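Local coordinates for protein endoribonuclease MazF4 (Mycobacterium tuberculosis, PDB 5XE2) that acts as the toxin of a type II toxin-antitoxin pair, an endoribonuclease that cuts single-stranded mRNA between the first and second bases of UCGCU, at residues V38-L43 against E72-D77. Residues are numbered along the deposited sequence; the frame is centred on the assembly and turned at random.
Sequences VVAVRL and ETLGKD
Val38 and Leu74 exchange two backbone hydrogen bonds, Val38 N to Leu74 O at 2.9 Å and Leu74 N to Val38 O at 2.8 Å, and two residues along Ala40 and Glu72 repeat the exchange. There Ala40 N reaches Glu72 O at 2.8 Å, while Glu72 N gives its hydrogen to Ala40 O almost straight, with 171° at the hydrogen. Both carbonyls on the inner side of the ladder also receive a weak CA-H...O contact, since the CA of Thr73 lies 3.3 Å from Val38 O and the CA of Val39 lies equally close to Glu72 O.

Between these rungs Val39 and Thr73 form the non-hydrogen-bonded pair. The Val39 N-H points away from Thr73 and is taken by the hydroxyl oxygen of Ser27, just past the end of strand 21-25. Thr73 has OG1 anti to its carbonyl carbon (chi1 -59°), and Val39 CG2 passes 3.8 Å from that oxygen as the two side chains slant across each other. The hydroxyl finds its polar partners across the dimer interface, in Ile71 O and Asn70 ND2 of the second subunit.

On the other face Ala40 CB packs 4.1 Å from Leu74 CD1, and Val38 CG2 rests near Leu74 CB. Glu72 shares this face, its OE2 hydrogen-bonded to ND2 of Asn70 of its own chain. Past the last rung, Lys76 NZ is gripped by the carbonyls of Asn4, Asn32 and Thr35.

This short, strongly twisted antiparallel ladder joins neighbouring strands 37-44 and 65-75 in the SH3-like barrel of PemK/MazF toxins, its Val39-Thr73 face meeting the second subunit.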
loop_
_atom_site.group_PDB
_atom_site.type_symbol
_atom_site.label_atom_id
_atom_site.label_comp_id
_atom_site.label_asym_id
_atom_site.label_seq_id
_atom_site.Cartn_x
_atom_site.Cartn_y
_atom_site.Cartn_z
ATOM N N VAL A 38 2.560 7.887 7.073
ATOM C CA VAL A 38 2.156 7.997 5.672
ATOM C C VAL A 38 2.370 6.648 4.992
ATOM O O VAL A 38 3.029 5.764 5.540
ATOM C CB VAL A 38 2.988 9.059 4.917
ATOM C CG1 VAL A 38 2.794 10.443 5.530
ATOM C CG2 VAL A 38 4.475 8.685 4.860
ATOM N N VAL A 39 1.820 6.513 3.794
ATOM C CA VAL A 39 2.094 5.381 2.929
ATOM C C VAL A 39 2.877 5.889 1.726
ATOM O O VAL A 39 2.586 6.963 1.185
ATOM C CB VAL A 39 0.815 4.644 2.501
ATOM C CG1 VAL A 39 1.131 3.529 1.516
ATOM C CG2 VAL A 39 0.120 4.074 3.722
ATOM N N ALA A 40 3.885 5.105 1.347
ATOM C CA ALA A 40 4.793 5.456 0.280
ATOM C C ALA A 40 5.192 4.241 -0.556
ATOM O O ALA A 40 5.069 3.086 -0.120
ATOM C CB ALA A 40 6.032 6.117 0.867
ATOM N N VAL A 41 5.673 4.533 -1.762
ATOM C CA VAL A 41 6.234 3.536 -2.667
ATOM C C VAL A 41 7.679 3.881 -3.009
ATOM O O VAL A 41 8.084 5.065 -3.030
ATOM C CB VAL A 41 5.427 3.378 -3.972
ATOM C CG1 VAL A 41 4.078 2.729 -3.687
ATOM C CG2 VAL A 41 5.262 4.705 -4.705
ATOM N N ARG A 42 8.436 2.835 -3.312
ATOM C CA ARG A 42 9.882 2.925 -3.449
ATOM C C ARG A 42 10.276 3.520 -4.802
ATOM O O ARG A 42 9.685 3.194 -5.839
ATOM C CB ARG A 42 10.503 1.533 -3.286
ATOM C CG ARG A 42 11.984 1.533 -2.959
ATOM C CD ARG A 42 12.487 0.140 -2.563
ATOM N NE ARG A 42 12.200 -0.907 -3.574
ATOM C CZ ARG A 42 12.972 -1.975 -3.832
ATOM N NH1 ARG A 42 14.117 -2.206 -3.171
ATOM N NH2 ARG A 42 12.605 -2.834 -4.778
ATOM N N LEU A 43 11.263 4.407 -4.779
ATOM C CA LEU A 43 11.952 4.823 -5.999
ATOM C C LEU A 43 13.234 4.019 -6.096
ATOM O O LEU A 43 13.933 3.840 -5.084
ATOM C CB LEU A 43 12.303 6.308 -5.996
ATOM C CG LEU A 43 11.377 7.242 -6.758
ATOM C CD1 LEU A 43 10.134 7.535 -5.925
ATOM C CD2 LEU A 43 12.131 8.523 -7.105
ATOM N N GLU A 72 4.669 0.704 1.440
ATOM C CA GLU A 72 4.961 0.623 2.877
ATOM C C GLU A 72 4.424 1.811 3.657
ATOM O O GLU A 72 4.202 2.888 3.108
ATOM C CB GLU A 72 6.472 0.483 3.099
ATOM C CG GLU A 72 7.005 -0.844 2.584
ATOM C CD GLU A 72 8.424 -1.150 2.987
ATOM O OE1 GLU A 72 8.917 -0.561 3.975
ATOM O OE2 GLU A 72 9.058 -1.990 2.298
ATOM N N THR A 73 4.209 1.588 4.947
ATOM C CA THR A 73 3.796 2.621 5.859
ATOM C C THR A 73 5.055 3.155 6.558
ATOM O O THR A 73 5.791 2.394 7.179
ATOM C CB THR A 73 2.782 2.075 6.885
ATOM O OG1 THR A 73 1.641 1.552 6.196
ATOM C CG2 THR A 73 2.316 3.175 7.848
ATOM N N LEU A 74 5.287 4.463 6.446
ATOM C CA LEU A 74 6.442 5.124 7.059
ATOM C C LEU A 74 6.003 6.081 8.173
ATOM O O LEU A 74 5.058 6.846 8.008
ATOM C CB LEU A 74 7.226 5.906 5.997
ATOM C CG LEU A 74 8.135 5.137 5.028
ATOM C CD1 LEU A 74 7.386 4.098 4.214
ATOM C CD2 LEU A 74 8.840 6.106 4.096
ATOM N N GLY A 75 6.697 6.028 9.306
ATOM C CA GLY A 75 6.522 7.015 10.363
ATOM C C GLY A 75 7.038 8.359 9.867
ATOM O O GLY A 75 7.977 8.418 9.066
ATOM N N LYS A 76 6.407 9.437 10.317
ATOM C CA LYS A 76 6.836 10.796 9.973
ATOM C C LYS A 76 8.260 11.069 10.420
ATOM O O LYS A 76 9.003 11.741 9.722
ATOM C CB LYS A 76 5.892 11.831 10.583
ATOM C CG LYS A 76 4.615 11.971 9.796
ATOM C CD LYS A 76 3.692 13.028 10.363
ATOM C CE LYS A 76 2.465 13.119 9.475
ATOM N NZ LYS A 76 1.478 14.124 9.953
ATOM N N ASP A 77 8.610 10.534 11.590
ATOM C CA ASP A 77 9.992 10.500 12.113
ATOM C C ASP A 77 11.037 9.824 11.199
ATOM O O ASP A 77 12.226 10.128 11.292
ATOM C CB ASP A 77 10.018 9.839 13.511
ATOM C CG ASP A 77 9.449 8.409 13.515
ATOM O OD1 ASP A 77 8.411 8.163 12.856
ATOM O OD2 ASP A 77 10.026 7.537 14.198
#